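Porin (Rhodobacter capsulatus, PDB 2POR) forms trimeric outer-membrane channels that let small hydrophilic solutes of up to about 0.6 kDa diffuse passively. Local coordinates at residues Gly11-Gly16 against Thr92-Arg97; Leu86-Tyr91 against Gly296-Phe301. All coordinates share one frame; numbering follows the deposited sequence.

Interaction 1 of 2, residues Gly11-Gly16 against Thr92-Arg97; sequences GVMYNG and TDLDDR. With CA (calcium ion), chain C.
Arg97 reaches across to the carbonyl oxygen of Asn15, just past the end of strand 2-14, the one direct polar link between the segments. Arg97 NH2 lies 3.2 Å from Asn15 O, but the N-H...O angle of 126° makes the bond weak. The oxygen sits at the guanidinium edge, near its plane. Water 1 closes a second path, donating to Asn15 O (3.1 Å) and accepting from Arg97 NH1 (3.0 Å). A bend at chi2 (-65°) turns the guanidinium toward residues 15-16, and a hydrogen bond from NE to Asp290 O helps fix its place. A side chain on Gly16 would run into Arg97 NH2, which lies 4.0 Å from Gly16 CA.

The apolar part is thin and, with Met13 modelled in two conformers, tentative. In one of them, with CG anti to the backbone N (chi1 175°), Met13 CG comes to 4.4 Å from Leu94 CD2 and 4.3 Å from Thr92 OG1. That hydroxyl is bonded to Asp294. Met13 also packs on Glu141 of the second subunit, and Asn15 ND2 is hydrogen-bonded to Ser143 OG there.

Metal binding takes the opposite flank of residues 92-97. Asp93 and Asp95 each grip the calcium ion with both carboxylate oxygens, the closest being Asp93 OD1 at 2.3 Å; waters 2 and 3, Asn100 and Asp101 complete the site. Leu94 between them centres an inverse gamma turn, consistent with both acids facing the ion while the leucine lies against Val292 and Ala282 of the wall. This is the porin pattern of a long loop folded inside the barrel, here clamped by calcium.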
loop_
_atom_site.group_PDB
_atom_site.type_symbol
_atom_site.label_atom_id
_atom_site.label_comp_id
_atom_site.label_asym_id
_atom_site.label_seq_id
_atom_site.Cartn_x
_atom_site.Cartn_y
_atom_site.Cartn_z
ATOM N N GLY A 11 16.174 16.607 -3.536
ATOM C CA GLY A 11 17.230 17.366 -4.193
ATOM C C GLY A 11 16.738 17.728 -5.566
ATOM O O GLY A 11 15.519 17.818 -5.764
ATOM N N VAL A 12 17.661 17.920 -6.492
ATOM C CA VAL A 12 17.369 18.300 -7.897
ATOM C C VAL A 12 18.066 17.361 -8.841
ATOM O O VAL A 12 19.168 16.888 -8.547
ATOM C CB VAL A 12 17.819 19.750 -8.232
ATOM C CG1 VAL A 12 16.839 20.666 -7.522
ATOM C CG2 VAL A 12 19.245 20.060 -7.799
ATOM N N MET A 13 17.412 16.971 -9.941
ATOM C CA MET A 13 17.974 15.984 -10.837
ATOM C C MET A 13 17.886 16.602 -12.247
ATOM O O MET A 13 16.877 17.236 -12.575
ATOM C CB MET A 13 17.144 14.688 -10.726
ATOM C CG MET A 13 17.563 13.587 -11.721
ATOM S SD MET A 13 16.918 13.805 -13.411
ATOM C CE MET A 13 15.205 13.676 -12.992
ATOM N N TYR A 14 18.881 16.415 -13.085
ATOM C CA TYR A 14 18.970 17.000 -14.419
ATOM C C TYR A 14 18.796 15.848 -15.372
ATOM O O TYR A 14 19.637 14.943 -15.352
ATOM C CB TYR A 14 20.325 17.589 -14.607
ATOM C CG TYR A 14 20.488 18.265 -15.944
ATOM C CD1 TYR A 14 19.859 19.484 -16.128
ATOM C CD2 TYR A 14 21.292 17.684 -16.909
ATOM C CE1 TYR A 14 20.044 20.164 -17.311
ATOM C CE2 TYR A 14 21.481 18.361 -18.097
ATOM C CZ TYR A 14 20.857 19.592 -18.278
ATOM O OH TYR A 14 21.049 20.280 -19.469
ATOM N N ASN A 15 17.780 15.863 -16.248
ATOM C CA ASN A 15 17.487 14.708 -17.113
ATOM C C ASN A 15 18.210 14.700 -18.465
ATOM O O ASN A 15 17.994 13.849 -19.335
ATOM C CB ASN A 15 15.957 14.606 -17.367
ATOM C CG ASN A 15 15.372 15.828 -18.070
ATOM O OD1 ASN A 15 16.104 16.634 -18.647
ATOM N ND2 ASN A 15 14.090 16.133 -17.968
ATOM N N GLY A 16 19.130 15.625 -18.659
ATOM C CA GLY A 16 19.811 15.721 -19.932
ATOM C C GLY A 16 19.489 17.074 -20.518
ATOM O O GLY A 16 20.319 17.643 -21.225
ATOM N N THR A 92 19.845 10.048 -6.507
ATOM C CA THR A 92 18.643 9.365 -7.023
ATOM C C THR A 92 19.015 8.011 -7.634
ATOM O O THR A 92 18.122 7.293 -8.053
ATOM C CB THR A 92 17.908 10.226 -8.125
ATOM O OG1 THR A 92 18.850 10.407 -9.174
ATOM C CG2 THR A 92 17.496 11.599 -7.707
ATOM N N ASP A 93 20.302 7.605 -7.656
ATOM C CA ASP A 93 20.861 6.421 -8.311
ATOM C C ASP A 93 20.660 6.622 -9.808
ATOM O O ASP A 93 19.654 6.194 -10.404
ATOM C CB ASP A 93 20.176 5.109 -7.843
ATOM C CG ASP A 93 20.751 3.831 -8.425
ATOM O OD1 ASP A 93 21.775 3.798 -9.125
ATOM O OD2 ASP A 93 20.182 2.767 -8.202
ATOM N N LEU A 94 21.602 7.352 -10.411
ATOM C CA LEU A 94 21.464 7.805 -11.807
ATOM C C LEU A 94 21.698 6.686 -12.790
ATOM O O LEU A 94 22.759 6.587 -13.392
ATOM C CB LEU A 94 22.448 8.922 -12.126
ATOM C CG LEU A 94 22.225 10.252 -11.500
ATOM C CD1 LEU A 94 23.487 11.117 -11.697
ATOM C CD2 LEU A 94 20.983 10.878 -12.086
ATOM N N ASP A 95 20.711 5.827 -12.984
ATOM C CA ASP A 95 20.833 4.711 -13.898
ATOM C C ASP A 95 20.310 5.005 -15.304
ATOM O O ASP A 95 20.270 4.153 -16.181
ATOM C CB ASP A 95 20.062 3.564 -13.390
ATOM C CG ASP A 95 20.702 2.862 -12.222
ATOM O OD1 ASP A 95 21.911 2.830 -12.086
ATOM O OD2 ASP A 95 19.977 2.312 -11.409
ATOM N N ASP A 96 19.909 6.234 -15.516
ATOM C CA ASP A 96 19.261 6.693 -16.733
ATOM C C ASP A 96 20.078 6.438 -18.002
ATOM O O ASP A 96 19.478 6.239 -19.056
ATOM C CB ASP A 96 18.978 8.191 -16.571
ATOM C CG ASP A 96 18.205 8.569 -15.316
ATOM O OD1 ASP A 96 18.771 8.672 -14.211
ATOM O OD2 ASP A 96 17.005 8.741 -15.479
ATOM N N ARG A 97 21.419 6.429 -17.982
ATOM C CA ARG A 97 22.252 6.215 -19.160
ATOM C C ARG A 97 22.910 4.861 -19.169
ATOM O O ARG A 97 23.827 4.598 -19.963
ATOM C CB ARG A 97 23.304 7.335 -19.227
ATOM C CG ARG A 97 22.772 8.741 -19.467
ATOM C CD ARG A 97 22.124 8.854 -20.859
ATOM N NE ARG A 97 21.582 10.189 -21.016
ATOM C CZ ARG A 97 20.283 10.505 -20.828
ATOM N NH1 ARG A 97 19.387 9.576 -20.514
ATOM N NH2 ARG A 97 19.864 11.785 -20.828
HETATM CA CA CA C . 21.592 1.572 -9.802
HETATM O O HOH W 1 16.932 10.986 -19.393
HETATM O O HOH W 2 22.483 0.721 -7.753
HETATM O O HOH W 3 19.988 0.085 -9.304
#

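Interaction 2 of 2, residues Leu86-Tyr91 against Gly296-Phe301; sequences LYEVGY and GVKFKF
Tyr91 lays one face of its ring over Gly296, whose CA sits 3.9 Å from the ring centroid and 19° off the normal, a CH-pi contact offset toward the rim. The closest approach, Tyr91 CD2 to Gly296 N, is 3.3 Å. A side chain on Gly296 would clash with CE2, so the missing CB lets the ring come down onto the strand. Chi1 of Tyr91 (91°) is off a staggered value, perhaps the price of laying the ring on Gly296 while its hydroxyl bonds Ser22 O. Alongside, Lys298 runs its aliphatic chain past the tyrosine backbone, CD 3.8 Å from Tyr91 O and CG 4.0 Å from Tyr91 CB. A bend at chi3 (72°) leads its amine toward Glu88. An alanine in place of this tyrosine is likely to open a gap over Gly296 CA and leave Ser22 O without its hydroxyl partner. Lys298 NZ stays 4.2 Å from Glu88 OE2, beyond a salt bridge; water 4 spans them, accepting from NZ and donating to OE2 and to Gly90 O at 2.6 Å. The polar side is thus a water bridge between opposite charges, whose attraction probably adds to it; ring on glycine and lysine methylenes beside Tyr91 make the direct contact.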
loop_
_atom_site.group_PDB
_atom_site.type_symbol
_atom_site.label_atom_id
_atom_site.label_comp_id
_atom_site.label_asym_id
_atom_site.label_seq_id
_atom_site.Cartn_x
_atom_site.Cartn_y
_atom_site.Cartn_z
ATOM N N LEU A 86 28.369 -2.216 -9.088
ATOM C CA LEU A 86 29.501 -1.315 -9.045
ATOM C C LEU A 86 29.061 -0.127 -8.205
ATOM O O LEU A 86 27.888 -0.048 -7.781
ATOM C CB LEU A 86 29.897 -0.893 -10.481
ATOM C CG LEU A 86 30.281 -1.991 -11.464
ATOM C CD1 LEU A 86 30.762 -1.263 -12.709
ATOM C CD2 LEU A 86 31.398 -2.924 -10.967
ATOM N N TYR A 87 29.980 0.795 -7.930
ATOM C CA TYR A 87 29.719 1.970 -7.097
ATOM C C TYR A 87 28.490 2.762 -7.563
ATOM O O TYR A 87 28.426 3.181 -8.705
ATOM C CB TYR A 87 30.970 2.886 -7.102
ATOM C CG TYR A 87 30.821 4.109 -6.201
ATOM C CD1 TYR A 87 30.782 3.981 -4.813
ATOM C CD2 TYR A 87 30.697 5.353 -6.783
ATOM C CE1 TYR A 87 30.614 5.110 -4.029
ATOM C CE2 TYR A 87 30.520 6.479 -6.010
ATOM C CZ TYR A 87 30.479 6.338 -4.647
ATOM O OH TYR A 87 30.251 7.464 -3.898
ATOM N N GLU A 88 27.535 3.042 -6.683
ATOM C CA GLU A 88 26.305 3.722 -7.008
ATOM C C GLU A 88 26.523 5.195 -7.007
ATOM O O GLU A 88 26.979 5.797 -6.034
ATOM C CB GLU A 88 25.246 3.308 -5.995
ATOM C CG GLU A 88 23.918 3.925 -6.304
ATOM C CD GLU A 88 22.767 3.437 -5.437
ATOM O OE1 GLU A 88 22.482 2.250 -5.361
ATOM O OE2 GLU A 88 22.102 4.274 -4.855
ATOM N N VAL A 89 26.184 5.783 -8.135
ATOM C CA VAL A 89 26.347 7.206 -8.334
ATOM C C VAL A 89 25.012 7.923 -8.307
ATOM O O VAL A 89 24.036 7.420 -8.891
ATOM C CB VAL A 89 27.076 7.410 -9.685
ATOM C CG1 VAL A 89 27.083 8.894 -10.054
ATOM C CG2 VAL A 89 28.494 6.849 -9.587
ATOM N N GLY A 90 25.077 9.105 -7.661
ATOM C CA GLY A 90 24.039 10.123 -7.519
ATOM C C GLY A 90 23.039 9.870 -6.376
ATOM O O GLY A 90 22.785 8.722 -6.011
ATOM N N TYR A 91 22.423 10.900 -5.783
ATOM C CA TYR A 91 21.465 10.689 -4.712
ATOM C C TYR A 91 20.231 9.974 -5.209
ATOM O O TYR A 91 19.566 9.352 -4.398
ATOM C CB TYR A 91 21.089 12.026 -4.078
ATOM C CG TYR A 91 19.894 12.795 -4.631
ATOM C CD1 TYR A 91 18.649 12.572 -4.113
ATOM C CD2 TYR A 91 20.048 13.731 -5.635
ATOM C CE1 TYR A 91 17.578 13.279 -4.599
ATOM C CE2 TYR A 91 18.975 14.455 -6.127
ATOM C CZ TYR A 91 17.752 14.209 -5.598
ATOM O OH TYR A 91 16.663 14.875 -6.069
ATOM N N GLY A 296 21.578 16.232 -4.070
ATOM C CA GLY A 296 20.558 16.279 -3.044
ATOM C C GLY A 296 21.077 15.675 -1.752
ATOM O O GLY A 296 22.289 15.560 -1.560
ATOM N N VAL A 297 20.169 15.279 -0.876
ATOM C CA VAL A 297 20.510 14.677 0.421
ATOM C C VAL A 297 19.839 13.324 0.562
ATOM O O VAL A 297 18.727 13.144 0.057
ATOM C CB VAL A 297 20.084 15.616 1.610
ATOM C CG1 VAL A 297 20.972 16.842 1.585
ATOM C CG2 VAL A 297 18.676 16.131 1.512
ATOM N N LYS A 298 20.464 12.324 1.167
ATOM C CA LYS A 298 19.872 11.009 1.368
ATOM C C LYS A 298 19.777 10.804 2.875
ATOM O O LYS A 298 20.686 11.253 3.577
ATOM C CB LYS A 298 20.742 9.917 0.798
ATOM C CG LYS A 298 20.642 9.873 -0.714
ATOM C CD LYS A 298 21.676 8.940 -1.207
ATOM C CE LYS A 298 21.230 7.578 -0.861
ATOM N NZ LYS A 298 22.217 6.634 -1.347
ATOM N N PHE A 299 18.730 10.191 3.409
ATOM C CA PHE A 299 18.514 10.023 4.841
ATOM C C PHE A 299 18.240 8.571 5.125
ATOM O O PHE A 299 17.604 7.878 4.314
ATOM C CB PHE A 299 17.314 10.822 5.271
ATOM C CG PHE A 299 17.369 12.317 5.033
ATOM C CD1 PHE A 299 18.492 13.060 5.352
ATOM C CD2 PHE A 299 16.265 12.957 4.521
ATOM C CE1 PHE A 299 18.512 14.427 5.163
ATOM C CE2 PHE A 299 16.301 14.328 4.344
ATOM C CZ PHE A 299 17.415 15.069 4.661
ATOM N N LYS A 300 18.702 8.025 6.228
ATOM C CA LYS A 300 18.373 6.666 6.625
ATOM C C LYS A 300 17.716 6.795 7.994
ATOM O O LYS A 300 18.087 7.701 8.778
ATOM C CB LYS A 300 19.608 5.840 6.751
ATOM C CG LYS A 300 20.291 5.631 5.443
ATOM C CD LYS A 300 21.071 4.315 5.442
ATOM C CE LYS A 300 22.369 4.322 6.251
ATOM N NZ LYS A 300 23.068 3.048 6.108
ATOM N N PHE A 301 16.734 5.949 8.304
ATOM C CA PHE A 301 15.936 6.079 9.504
ATOM C C PHE A 301 15.786 4.740 10.181
ATOM O O PHE A 301 16.028 3.706 9.553
ATOM C CB PHE A 301 14.504 6.587 9.271
ATOM C CG PHE A 301 14.485 7.945 8.608
ATOM C CD1 PHE A 301 14.748 9.087 9.332
ATOM C CD2 PHE A 301 14.168 8.050 7.263
ATOM C CE1 PHE A 301 14.698 10.344 8.739
ATOM C CE2 PHE A 301 14.118 9.312 6.678
ATOM C CZ PHE A 301 14.379 10.461 7.402
ATOM O OXT PHE A 301 15.450 4.752 11.376
HETATM O O HOH W 4 22.779 6.816 -4.199
#

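Interactions 1 and 2 have their centres 12 Å apart and fasten consecutive parts of one loop, between helix 78-83 and strand 118-125, to the barrel wall. Residues 92-97 meet strand 2-14, and residues 86-91 meet strand 292-300. These first and last strands are neighbours across the seam that closes the 16-stranded barrel. In chain order the segments run 11-16, 86-91, 92-97, 296-301, so the two contacts cross. They also touch directly: Leu94 N probably bonds to Val89 O at 2.9 Å, and Tyr91 OH to Gly11 O at 3.2 Å. The loop thus lies against the closure of the barrel, on a side that also meets the second subunit of the trimer.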